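Local coordinates for prophage MuSo2, 43 kDa tail protein (Shewanella oneidensis, PDB 3CDD), which probably serves as a hub component of the baseplate in a Mu-like prophage tail, and assembles as a trimer, at residues R26-M31 and N300-V305; D97-L102 and L170-F175; V134-D139 and L178-A183; M282-V287 and V335-R340. All blocks are in the same frame, centred on the assembly; numbering follows the deposited sequence.

How the contacts relate
Contacts 1, 2 and 3 form one touching cluster, their centres 12 to 13 Å apart, where the region matching the gp44-like second domain meets the regions matching the first and fourth GpP domains. Contact 2 uses strand 169-172 and contact 3 strands 178-181 and 134-136 of one three-stranded sheet; a backbone bond from T171 N to V179 O joins the first two. Contact 1 closes the long loop that holds both; R26 and I301 lean on S172 and T171, and N302 reaches R182. Contact 4 is a strand pair centred about 11 Å from contact 1, with V338 packing on V305. It lies about 22 and 23 Å from contacts 2 and 3, centre to centre.

Contact 1. Residues R26-M31 and N300-V305; sequences RSLEAM and NINTLV
R26 reaches across to N300 with its guanidinium group turned edge-on to the amide oxygen. NH2 of R26 donates to OD1 of N300 over 3.0 Å, with the acceptor almost in the guanidinium plane. The two planes stand 31° apart, so the donor is tilted from the amide carbonyl plane. Water 1 closes a second route, accepting from NH1 of R26 (2.7 Å) and donating to the same OD1 of N300, so that oxygen takes both a charged donor and a water. I301 packs against the guanidinium at about a right angle to the arginine. Its CD1 covers one face, 3.9 Å from NH1 of R26, and its CG2 rests 3.6 Å from O of R26. CG1 of I301 stands between backbone N and carbonyl carbon (chi1 54°), which swings CD1 over that face. L28 uses both branches: CD2 meets CD1 of I301 at 4.1 Å, while CD1 presses on CB of N302 at 3.8 Å. The N302 amide itself bonds to the backbone of S184 and R182. Further along the chain from R26, the backbone N of E29 donates to OG of S27 (3.0 Å), an ST turn ending strand 21-27. The arrangement looks like a junction between the regions matching the GpP-like N-terminal and fourth-domain families: a strand end packs on the loop entering strand 304-309.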
loop_
_atom_site.group_PDB
_atom_site.type_symbol
_atom_site.label_atom_id
_atom_site.label_comp_id
_atom_site.label_asym_id
_atom_site.label_seq_id
_atom_site.Cartn_x
_atom_site.Cartn_y
_atom_site.Cartn_z
ATOM N N ARG A 26 -10.289 19.780 8.658
ATOM C CA ARG A 26 -11.485 20.165 7.923
ATOM C C ARG A 26 -11.129 20.159 6.427
ATOM O O ARG A 26 -10.069 20.665 6.023
ATOM C CB ARG A 26 -11.970 21.551 8.369
ATOM C CG ARG A 26 -12.310 21.628 9.888
ATOM C CD ARG A 26 -13.271 22.767 10.266
ATOM N NE ARG A 26 -14.538 22.664 9.551
ATOM C CZ ARG A 26 -15.081 23.639 8.826
ATOM N NH1 ARG A 26 -16.232 23.425 8.201
ATOM N NH2 ARG A 26 -14.493 24.841 8.745
ATOM N N SER A 27 -12.002 19.605 5.604
ATOM C CA SER A 27 -11.675 19.447 4.187
ATOM C C SER A 27 -12.872 19.534 3.267
ATOM O O SER A 27 -13.951 19.068 3.607
ATOM C CB SER A 27 -11.002 18.108 3.959
ATOM O OG SER A 27 -10.698 17.977 2.588
ATOM N N LEU A 28 -12.675 20.104 2.088
ATOM C CA LEU A 28 -13.711 20.123 1.048
ATOM C C LEU A 28 -13.693 18.868 0.180
ATOM O O LEU A 28 -14.622 18.643 -0.599
ATOM C CB LEU A 28 -13.540 21.337 0.128
ATOM C CG LEU A 28 -14.094 22.726 0.443
ATOM C CD1 LEU A 28 -13.740 23.641 -0.735
ATOM C CD2 LEU A 28 -15.612 22.717 0.679
ATOM N N GLU A 29 -12.640 18.063 0.274
ATOM C CA GLU A 29 -12.487 16.926 -0.638
ATOM C C GLU A 29 -12.554 15.561 0.048
ATOM O O GLU A 29 -12.320 14.523 -0.578
ATOM C CB GLU A 29 -11.170 17.045 -1.412
ATOM C CG GLU A 29 -11.065 18.294 -2.291
ATOM C CD GLU A 29 -9.795 18.314 -3.148
ATOM O OE1 GLU A 29 -9.087 17.268 -3.189
ATOM O OE2 GLU A 29 -9.508 19.376 -3.783
ATOM N N ALA A 30 -12.833 15.553 1.335
ATOM C CA ALA A 30 -12.882 14.315 2.077
ATOM C C ALA A 30 -13.978 14.444 3.131
ATOM O O ALA A 30 -13.754 15.067 4.189
ATOM C CB ALA A 30 -11.525 14.035 2.722
HETATM N N MSE A 31 -15.158 13.884 2.821
HETATM C CA MSE A 31 -16.352 14.035 3.675
HETATM C C MSE A 31 -16.077 13.621 5.115
HETATM O O MSE A 31 -15.602 12.514 5.343
HETATM C CB MSE A 31 -17.548 13.247 3.129
HETATM C CG MSE A 31 -18.885 13.443 3.938
HETATM SE SE MSE A 31 -19.515 15.292 4.102
HETATM C CE MSE A 31 -19.756 15.585 2.199
ATOM N N ASN A 300 -11.011 28.925 7.574
ATOM C CA ASN A 300 -12.246 28.256 7.143
ATOM C C ASN A 300 -12.100 27.729 5.732
ATOM O O ASN A 300 -11.541 28.407 4.902
ATOM C CB ASN A 300 -13.413 29.246 7.226
ATOM C CG ASN A 300 -14.783 28.579 7.114
ATOM O OD1 ASN A 300 -14.918 27.341 7.126
ATOM N ND2 ASN A 300 -15.806 29.401 7.013
ATOM N N ILE A 301 -12.578 26.507 5.477
ATOM C CA ILE A 301 -12.536 25.937 4.132
ATOM C C ILE A 301 -13.497 26.701 3.231
ATOM O O ILE A 301 -14.413 27.357 3.710
ATOM C CB ILE A 301 -12.894 24.410 4.067
ATOM C CG1 ILE A 301 -14.256 24.117 4.729
ATOM C CG2 ILE A 301 -11.746 23.539 4.636
ATOM C CD1 ILE A 301 -14.662 22.615 4.690
ATOM N N ASN A 302 -13.284 26.598 1.922
ATOM C CA ASN A 302 -14.150 27.252 0.932
ATOM C C ASN A 302 -14.230 28.750 1.169
ATOM O O ASN A 302 -15.316 29.346 1.159
ATOM C CB ASN A 302 -15.541 26.614 0.905
ATOM C CG ASN A 302 -16.259 26.847 -0.403
ATOM O OD1 ASN A 302 -15.621 27.153 -1.423
ATOM N ND2 ASN A 302 -17.599 26.714 -0.393
ATOM N N THR A 303 -13.072 29.347 1.420
ATOM C CA THR A 303 -12.930 30.791 1.391
ATOM C C THR A 303 -11.733 31.128 0.525
ATOM O O THR A 303 -10.828 30.289 0.340
ATOM C CB THR A 303 -12.782 31.437 2.800
ATOM O OG1 THR A 303 -11.747 30.788 3.539
ATOM C CG2 THR A 303 -14.109 31.390 3.601
ATOM N N LEU A 304 -11.738 32.341 -0.021
ATOM C CA LEU A 304 -10.704 32.768 -0.949
ATOM C C LEU A 304 -9.625 33.572 -0.218
ATOM O O LEU A 304 -9.929 34.425 0.646
ATOM C CB LEU A 304 -11.321 33.611 -2.091
ATOM C CG LEU A 304 -12.251 32.976 -3.143
ATOM C CD1 LEU A 304 -12.797 34.051 -4.057
ATOM C CD2 LEU A 304 -11.543 31.912 -3.970
ATOM N N VAL A 305 -8.373 33.304 -0.593
ATOM C CA VAL A 305 -7.214 33.915 0.042
ATOM C C VAL A 305 -6.181 34.338 -1.035
ATOM O O VAL A 305 -5.711 33.500 -1.802
ATOM C CB VAL A 305 -6.638 32.944 1.126
ATOM C CG1 VAL A 305 -5.980 31.719 0.486
ATOM C CG2 VAL A 305 -5.670 33.655 2.031
HETATM O O HOH W 1 -17.410 25.629 7.194
#

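Contact 2. Residues D97-L102 and L170-F175; sequences DKTADL and LTSDTF
T99 and S172 approach with their CA atoms 7.2 Å apart, where a type I beta turn from D97 to A100 leads into helix 100-104 beside the end of strand 169-172. The turn carries an Asx turn and a helix-capping bond: OD1 of D97 accepts from the backbone N of T99 at 2.9 Å, the N-H arriving from above the carboxylate plane. The hydroxyl of T99 donates to the same oxygen on its syn lone pair, with OG1 2.5 Å from OD1 of D97. The second carboxylate oxygen faces the strand. S172 holds its OG between backbone N and carbonyl carbon (chi1 61°), which aims the hydroxyl at the syn side of D97 OD2, a short bond of 2.5 Å. Three protein donors thus hold both oxygens and fix the carboxylate's rotation. Alongside, CG2 of T99 touches CB of S172 at 3.9 Å, and the K98 chain passes F175 O before its NZ bonds to O of G131. From the helix, D101 makes salt bridges to R248 and R250 of the second subunit. Past S172 the two segments are bridged by water 2, which donates both to OD2 of D97, at 3.0 Å, and to the backbone O of D173, at 2.9 Å.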
loop_
_atom_site.group_PDB
_atom_site.type_symbol
_atom_site.label_atom_id
_atom_site.label_comp_id
_atom_site.label_asym_id
_atom_site.label_seq_id
_atom_site.Cartn_x
_atom_site.Cartn_y
_atom_site.Cartn_z
ATOM N N ASP A 97 -16.347 13.860 11.871
ATOM C CA ASP A 97 -17.563 14.608 12.165
ATOM C C ASP A 97 -18.816 13.757 11.861
ATOM O O ASP A 97 -18.695 12.673 11.296
ATOM C CB ASP A 97 -17.519 16.028 11.530
ATOM C CG ASP A 97 -18.152 16.122 10.146
ATOM O OD1 ASP A 97 -18.734 15.137 9.608
ATOM O OD2 ASP A 97 -18.077 17.253 9.607
ATOM N N LYS A 98 -19.994 14.227 12.277
ATOM C CA LYS A 98 -21.262 13.472 12.160
ATOM C C LYS A 98 -21.545 12.869 10.784
ATOM O O LYS A 98 -22.131 11.783 10.691
ATOM C CB LYS A 98 -22.456 14.359 12.550
ATOM C CG LYS A 98 -22.581 14.647 14.035
ATOM C CD LYS A 98 -23.719 15.633 14.322
ATOM C CE LYS A 98 -25.046 15.067 13.858
ATOM N NZ LYS A 98 -26.217 15.753 14.501
ATOM N N THR A 99 -21.139 13.570 9.720
ATOM C CA THR A 99 -21.416 13.111 8.347
ATOM C C THR A 99 -20.741 11.772 8.021
ATOM O O THR A 99 -21.025 11.168 6.989
ATOM C CB THR A 99 -21.062 14.166 7.277
ATOM O OG1 THR A 99 -19.667 14.495 7.357
ATOM C CG2 THR A 99 -21.913 15.438 7.447
ATOM N N ALA A 100 -19.881 11.288 8.923
ATOM C CA ALA A 100 -19.230 9.996 8.708
ATOM C C ALA A 100 -20.256 8.860 8.649
ATOM O O ALA A 100 -20.049 7.882 7.938
ATOM C CB ALA A 100 -18.194 9.730 9.776
ATOM N N ASP A 101 -21.366 8.991 9.382
ATOM C CA ASP A 101 -22.452 8.016 9.299
ATOM C C ASP A 101 -23.001 7.925 7.872
ATOM O O ASP A 101 -23.387 6.845 7.425
ATOM C CB ASP A 101 -23.582 8.346 10.284
ATOM C CG ASP A 101 -23.235 7.972 11.720
ATOM O OD1 ASP A 101 -22.265 7.196 11.927
ATOM O OD2 ASP A 101 -23.924 8.462 12.642
ATOM N N LEU A 102 -23.009 9.060 7.166
ATOM C CA LEU A 102 -23.479 9.121 5.780
ATOM C C LEU A 102 -22.520 8.410 4.835
ATOM O O LEU A 102 -22.917 7.984 3.760
ATOM C CB LEU A 102 -23.644 10.569 5.313
ATOM C CG LEU A 102 -24.566 11.508 6.102
ATOM C CD1 LEU A 102 -24.529 12.911 5.481
ATOM C CD2 LEU A 102 -25.997 11.007 6.168
ATOM N N LEU A 170 -20.609 18.837 -2.039
ATOM C CA LEU A 170 -21.031 18.434 -0.690
ATOM C C LEU A 170 -19.890 18.615 0.310
ATOM O O LEU A 170 -18.756 18.235 0.038
ATOM C CB LEU A 170 -21.478 16.979 -0.667
ATOM C CG LEU A 170 -22.414 16.489 -1.779
ATOM C CD1 LEU A 170 -22.630 15.021 -1.546
ATOM C CD2 LEU A 170 -23.768 17.248 -1.784
ATOM N N THR A 171 -20.174 19.247 1.442
ATOM C CA THR A 171 -19.175 19.330 2.527
ATOM C C THR A 171 -19.894 19.279 3.890
ATOM O O THR A 171 -21.024 18.802 3.975
ATOM C CB THR A 171 -18.182 20.539 2.320
ATOM O OG1 THR A 171 -17.190 20.568 3.357
ATOM C CG2 THR A 171 -18.912 21.848 2.281
ATOM N N SER A 172 -19.249 19.725 4.955
ATOM C CA SER A 172 -19.922 19.783 6.238
ATOM C C SER A 172 -19.510 21.081 6.930
ATOM O O SER A 172 -18.560 21.744 6.497
ATOM C CB SER A 172 -19.602 18.539 7.082
ATOM O OG SER A 172 -18.214 18.426 7.368
ATOM N N ASP A 173 -20.210 21.457 7.990
ATOM C CA ASP A 173 -19.821 22.662 8.725
ATOM C C ASP A 173 -19.260 22.254 10.077
ATOM O O ASP A 173 -19.167 21.060 10.353
ATOM C CB ASP A 173 -20.999 23.644 8.825
ATOM C CG ASP A 173 -22.194 23.069 9.585
ATOM O OD1 ASP A 173 -22.027 22.097 10.365
ATOM O OD2 ASP A 173 -23.306 23.610 9.418
ATOM N N THR A 174 -18.882 23.214 10.924
ATOM C CA THR A 174 -18.281 22.876 12.217
ATOM C C THR A 174 -19.248 22.129 13.142
ATOM O O THR A 174 -18.824 21.503 14.112
ATOM C CB THR A 174 -17.703 24.096 12.963
ATOM O OG1 THR A 174 -18.768 24.984 13.338
ATOM C CG2 THR A 174 -16.664 24.818 12.113
ATOM N N PHE A 175 -20.540 22.199 12.833
ATOM C CA PHE A 175 -21.563 21.534 13.641
ATOM C C PHE A 175 -21.932 20.143 13.095
ATOM O O PHE A 175 -22.815 19.471 13.613
ATOM C CB PHE A 175 -22.767 22.463 13.851
ATOM C CG PHE A 175 -22.468 23.615 14.797
ATOM C CD1 PHE A 175 -21.970 24.830 14.315
ATOM C CD2 PHE A 175 -22.645 23.469 16.171
ATOM C CE1 PHE A 175 -21.665 25.883 15.185
ATOM C CE2 PHE A 175 -22.357 24.526 17.041
ATOM C CZ PHE A 175 -21.865 25.729 16.547
HETATM O O HOH W 2 -17.562 19.191 11.837
#

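Contact 3. Residues V134-D139 and L178-A183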
loop_
_atom_site.group_PDB
_atom_site.type_symbol
_atom_site.label_atom_id
_atom_site.label_comp_id
_atom_site.label_asym_id
_atom_site.label_seq_id
_atom_site.Cartn_x
_atom_site.Cartn_y
_atom_site.Cartn_z
ATOM N N VAL A 134 -29.345 19.393 6.812
ATOM C CA VAL A 134 -28.839 19.717 5.482
ATOM C C VAL A 134 -28.908 21.233 5.273
ATOM O O VAL A 134 -29.996 21.817 5.252
ATOM C CB VAL A 134 -29.665 19.009 4.354
ATOM C CG1 VAL A 134 -29.143 19.411 2.960
ATOM C CG2 VAL A 134 -29.687 17.498 4.538
ATOM N N ILE A 135 -27.745 21.860 5.123
ATOM C CA ILE A 135 -27.635 23.300 4.885
ATOM C C ILE A 135 -27.406 23.512 3.393
ATOM O O ILE A 135 -26.512 22.908 2.820
ATOM C CB ILE A 135 -26.449 23.940 5.683
ATOM C CG1 ILE A 135 -26.524 23.642 7.203
ATOM C CG2 ILE A 135 -26.290 25.448 5.358
ATOM C CD1 ILE A 135 -27.861 23.892 7.878
ATOM N N VAL A 136 -28.221 24.364 2.780
ATOM C CA VAL A 136 -28.101 24.691 1.353
ATOM C C VAL A 136 -27.661 26.142 1.134
ATOM O O VAL A 136 -28.351 27.088 1.538
ATOM C CB VAL A 136 -29.414 24.386 0.572
ATOM C CG1 VAL A 136 -29.246 24.692 -0.917
ATOM C CG2 VAL A 136 -29.808 22.923 0.746
ATOM N N ASN A 137 -26.524 26.289 0.462
ATOM C CA ASN A 137 -25.876 27.578 0.212
ATOM C C ASN A 137 -25.664 27.885 -1.275
ATOM O O ASN A 137 -24.785 28.669 -1.631
ATOM C CB ASN A 137 -24.503 27.599 0.891
ATOM C CG ASN A 137 -24.595 27.545 2.396
ATOM O OD1 ASN A 137 -25.614 27.933 2.985
ATOM N ND2 ASN A 137 -23.528 27.065 3.039
ATOM N N THR A 138 -26.440 27.252 -2.142
ATOM C CA THR A 138 -26.277 27.432 -3.578
ATOM C C THR A 138 -27.520 26.917 -4.277
ATOM O O THR A 138 -28.361 26.260 -3.657
ATOM C CB THR A 138 -25.002 26.701 -4.124
ATOM O OG1 THR A 138 -24.655 27.241 -5.406
ATOM C CG2 THR A 138 -25.226 25.186 -4.234
ATOM N N ASP A 139 -27.638 27.227 -5.565
ATOM C CA ASP A 139 -28.767 26.776 -6.359
ATOM C C ASP A 139 -28.535 25.318 -6.748
ATOM O O ASP A 139 -27.536 24.995 -7.395
ATOM C CB ASP A 139 -28.911 27.670 -7.591
ATOM C CG ASP A 139 -30.138 27.358 -8.403
ATOM O OD1 ASP A 139 -30.944 26.483 -8.008
ATOM O OD2 ASP A 139 -30.289 28.003 -9.458
ATOM N N LEU A 178 -24.614 18.496 7.105
ATOM C CA LEU A 178 -24.307 18.409 5.664
ATOM C C LEU A 178 -24.504 19.755 4.946
ATOM O O LEU A 178 -25.565 20.379 5.065
ATOM C CB LEU A 178 -25.167 17.340 4.994
ATOM C CG LEU A 178 -24.871 17.085 3.514
ATOM C CD1 LEU A 178 -23.512 16.408 3.347
ATOM C CD2 LEU A 178 -25.962 16.257 2.877
ATOM N N VAL A 179 -23.478 20.194 4.216
ATOM C CA VAL A 179 -23.525 21.455 3.464
ATOM C C VAL A 179 -23.505 21.227 1.951
ATOM O O VAL A 179 -22.609 20.564 1.410
ATOM C CB VAL A 179 -22.384 22.447 3.845
ATOM C CG1 VAL A 179 -22.493 23.738 3.010
ATOM C CG2 VAL A 179 -22.417 22.783 5.315
ATOM N N ILE A 180 -24.508 21.794 1.279
ATOM C CA ILE A 180 -24.557 21.822 -0.172
ATOM C C ILE A 180 -24.192 23.215 -0.688
ATOM O O ILE A 180 -24.903 24.210 -0.452
ATOM C CB ILE A 180 -25.925 21.389 -0.718
ATOM C CG1 ILE A 180 -26.319 20.017 -0.151
ATOM C CG2 ILE A 180 -25.901 21.396 -2.251
ATOM C CD1 ILE A 180 -27.779 19.610 -0.433
ATOM N N THR A 181 -23.074 23.277 -1.396
ATOM C CA THR A 181 -22.547 24.561 -1.821
ATOM C C THR A 181 -21.819 24.505 -3.169
ATOM O O THR A 181 -21.890 23.511 -3.897
ATOM C CB THR A 181 -21.670 25.158 -0.690
ATOM O OG1 THR A 181 -21.344 26.515 -0.999
ATOM C CG2 THR A 181 -20.389 24.324 -0.452
ATOM N N ARG A 182 -21.161 25.603 -3.516
ATOM C CA ARG A 182 -20.266 25.670 -4.669
ATOM C C ARG A 182 -19.031 26.387 -4.184
ATOM O O ARG A 182 -19.067 26.995 -3.119
ATOM C CB ARG A 182 -20.895 26.481 -5.821
ATOM C CG ARG A 182 -21.895 25.720 -6.685
ATOM C CD ARG A 182 -22.371 26.628 -7.832
ATOM N NE ARG A 182 -23.045 25.910 -8.920
ATOM C CZ ARG A 182 -24.345 25.630 -8.960
ATOM N NH1 ARG A 182 -25.143 26.002 -7.965
ATOM N NH2 ARG A 182 -24.846 24.976 -9.999
ATOM N N ALA A 183 -17.948 26.347 -4.960
ATOM C CA ALA A 183 -16.753 27.133 -4.647
ATOM C C ALA A 183 -17.147 28.570 -4.322
ATOM O O ALA A 183 -17.811 29.230 -5.119
ATOM C CB ALA A 183 -15.787 27.112 -5.808
HETATM O O HOH W 3 -27.516 23.991 -9.768
#
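R182 presents the edge of its guanidinium group to T138 and D139. NH1 of R182 donates to OG1 of T138 at 2.9 Å, nearly in the guanidinium plane, and to the backbone O of D139 at 2.7 Å, where the acceptor is tilted 16° from that plane. The carbonyl is met in its own plane, on a lone pair. Along the edge between NH1 and NH2, water 3 accepts from NH2 of R182 and donates to D139 O, giving this oxygen two donors; T138 OG1 meets NH1 from the NE side. T138 sets its OG1 anti to the backbone N (chi1 -162°), which faces it to the arginine, while CG2 lies 3.6 Å from C of T181. Behind this lies a parallel strand pair, tied by I135 N to L178 O (2.6 Å), I180 N to I135 O (2.8 Å) and N137 N to I180 O (2.8 Å). CD1 of I180 touches both CG1 of V134, at 3.7 Å, and CG2 of V136. Strand 178-181 is the middle one of three, with 134-136 parallel on one side and 169-172 antiparallel on the other; helix 119-127 packs against V134, V136 and L178.

Contact 4. Residues M282-V287 and V335-R340; sequences MAEYTV and VISVVR
Y285 O is held by two groups: I336 N donates to it at 2.8 Å, and the CA-H of V335 leans on the same oxygen, its CA 3.4 Å away. The return bond, Y285 N to I336 O, is also 2.8 Å, making Y285 and I336 a hydrogen-bonded antiparallel pair. V338 N adds a bond to A283 O (3.0 Å); the CA atoms of A283 and V338 are 5.8 Å apart, and on the return side water 4 accepts from A283 N and donates to V338 O. On the buried face, the Y285 ring turns its edge to V338, CE1 lying 4.0 Å from CG2; its hydroxyl bonds to D309, and it also packs on Y84 of the third subunit. V287 crosses I336 at about a right angle, V287 CG2 3.5 Å from I336 CD1. On the other face V335 spreads its branches, CG1 against CB of E284 at 4.0 Å and CG2 beside OG1 of T286, while E284 OE1 makes a salt bridge to R202. The chemistry thus differs by face: A283, Y285, V287, I336 and V338 are buried and mostly apolar; E284, T286 and S337, with V335 among them, form a partly exposed, largely polar face.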
loop_
_atom_site.group_PDB
_atom_site.type_symbol
_atom_site.label_atom_id
_atom_site.label_comp_id
_atom_site.label_asym_id
_atom_site.label_seq_id
_atom_site.Cartn_x
_atom_site.Cartn_y
_atom_site.Cartn_z
HETATM N N MSE A 282 -0.245 21.021 -5.809
HETATM C CA MSE A 282 -0.447 21.065 -4.360
HETATM C C MSE A 282 0.334 22.264 -3.847
HETATM O O MSE A 282 1.449 22.511 -4.305
HETATM C CB MSE A 282 0.017 19.747 -3.700
HETATM C CG MSE A 282 -0.052 19.664 -2.149
HETATM SE SE MSE A 282 1.542 20.395 -1.205
HETATM C CE MSE A 282 2.726 18.954 -1.522
ATOM N N ALA A 283 -0.282 23.030 -2.939
ATOM C CA ALA A 283 0.415 24.082 -2.204
ATOM C C ALA A 283 -0.173 24.151 -0.790
ATOM O O ALA A 283 -1.386 24.262 -0.629
ATOM C CB ALA A 283 0.288 25.428 -2.907
ATOM N N GLU A 284 0.694 24.075 0.216
ATOM C CA GLU A 284 0.283 24.024 1.621
ATOM C C GLU A 284 1.083 25.015 2.422
ATOM O O GLU A 284 2.322 24.928 2.452
ATOM C CB GLU A 284 0.528 22.624 2.211
ATOM C CG GLU A 284 -0.417 21.604 1.688
ATOM C CD GLU A 284 -0.247 20.228 2.306
ATOM O OE1 GLU A 284 0.676 20.000 3.137
ATOM O OE2 GLU A 284 -1.072 19.369 1.938
ATOM N N TYR A 285 0.363 25.904 3.103
ATOM C CA TYR A 285 0.926 26.986 3.878
ATOM C C TYR A 285 0.725 26.747 5.362
ATOM O O TYR A 285 -0.389 26.596 5.820
ATOM C CB TYR A 285 0.290 28.343 3.448
ATOM C CG TYR A 285 0.780 28.753 2.057
ATOM C CD1 TYR A 285 0.165 28.272 0.898
ATOM C CD2 TYR A 285 1.904 29.540 1.917
ATOM C CE1 TYR A 285 0.661 28.610 -0.394
ATOM C CE2 TYR A 285 2.392 29.898 0.651
ATOM C CZ TYR A 285 1.776 29.424 -0.487
ATOM O OH TYR A 285 2.297 29.772 -1.707
ATOM N N THR A 286 1.820 26.769 6.105
ATOM C CA THR A 286 1.800 26.613 7.548
ATOM C C THR A 286 1.825 28.015 8.155
ATOM O O THR A 286 2.761 28.797 7.906
ATOM C CB THR A 286 3.025 25.838 8.004
ATOM O OG1 THR A 286 3.050 24.533 7.368
ATOM C CG2 THR A 286 3.062 25.711 9.517
ATOM N N VAL A 287 0.795 28.320 8.956
ATOM C CA VAL A 287 0.712 29.573 9.691
ATOM C C VAL A 287 0.647 29.293 11.205
ATOM O O VAL A 287 0.320 28.165 11.634
ATOM C CB VAL A 287 -0.509 30.443 9.212
ATOM C CG1 VAL A 287 -0.381 30.758 7.688
ATOM C CG2 VAL A 287 -1.833 29.752 9.486
ATOM N N VAL A 335 -2.340 24.278 8.900
ATOM C CA VAL A 335 -1.818 24.061 7.587
ATOM C C VAL A 335 -2.945 24.236 6.578
ATOM O O VAL A 335 -3.899 23.485 6.581
ATOM C CB VAL A 335 -1.182 22.674 7.447
ATOM C CG1 VAL A 335 -0.597 22.535 6.068
ATOM C CG2 VAL A 335 -0.102 22.459 8.532
ATOM N N ILE A 336 -2.796 25.230 5.708
ATOM C CA ILE A 336 -3.843 25.613 4.766
ATOM C C ILE A 336 -3.433 25.097 3.379
ATOM O O ILE A 336 -2.404 25.500 2.859
ATOM C CB ILE A 336 -4.014 27.133 4.781
ATOM C CG1 ILE A 336 -4.357 27.602 6.205
ATOM C CG2 ILE A 336 -5.068 27.621 3.787
ATOM C CD1 ILE A 336 -3.519 28.800 6.531
ATOM N N SER A 337 -4.215 24.149 2.860
ATOM C CA SER A 337 -4.070 23.612 1.510
ATOM C C SER A 337 -4.914 24.444 0.539
ATOM O O SER A 337 -6.142 24.524 0.700
ATOM C CB SER A 337 -4.575 22.175 1.505
ATOM O OG SER A 337 -4.400 21.544 0.254
ATOM N N VAL A 338 -4.286 25.069 -0.456
ATOM C CA VAL A 338 -5.000 25.988 -1.358
ATOM C C VAL A 338 -4.986 25.483 -2.794
ATOM O O VAL A 338 -4.027 24.853 -3.227
ATOM C CB VAL A 338 -4.410 27.407 -1.345
ATOM C CG1 VAL A 338 -4.631 28.087 0.009
ATOM C CG2 VAL A 338 -2.899 27.374 -1.742
ATOM N N VAL A 339 -6.065 25.754 -3.518
ATOM C CA VAL A 339 -6.204 25.297 -4.906
ATOM C C VAL A 339 -6.696 26.474 -5.749
ATOM O O VAL A 339 -7.269 27.429 -5.193
ATOM C CB VAL A 339 -7.192 24.097 -5.022
ATOM C CG1 VAL A 339 -6.662 22.853 -4.247
ATOM C CG2 VAL A 339 -8.615 24.496 -4.497
ATOM N N ARG A 340 -6.456 26.417 -7.064
ATOM C CA ARG A 340 -7.046 27.383 -7.998
ATOM C C ARG A 340 -8.563 27.302 -7.873
ATOM O O ARG A 340 -9.129 26.204 -7.896
ATOM C CB ARG A 340 -6.587 27.128 -9.448
HETATM O O HOH W 4 -3.284 22.299 -2.388
HETATM O O HOH W 5 -2.523 20.010 0.015
#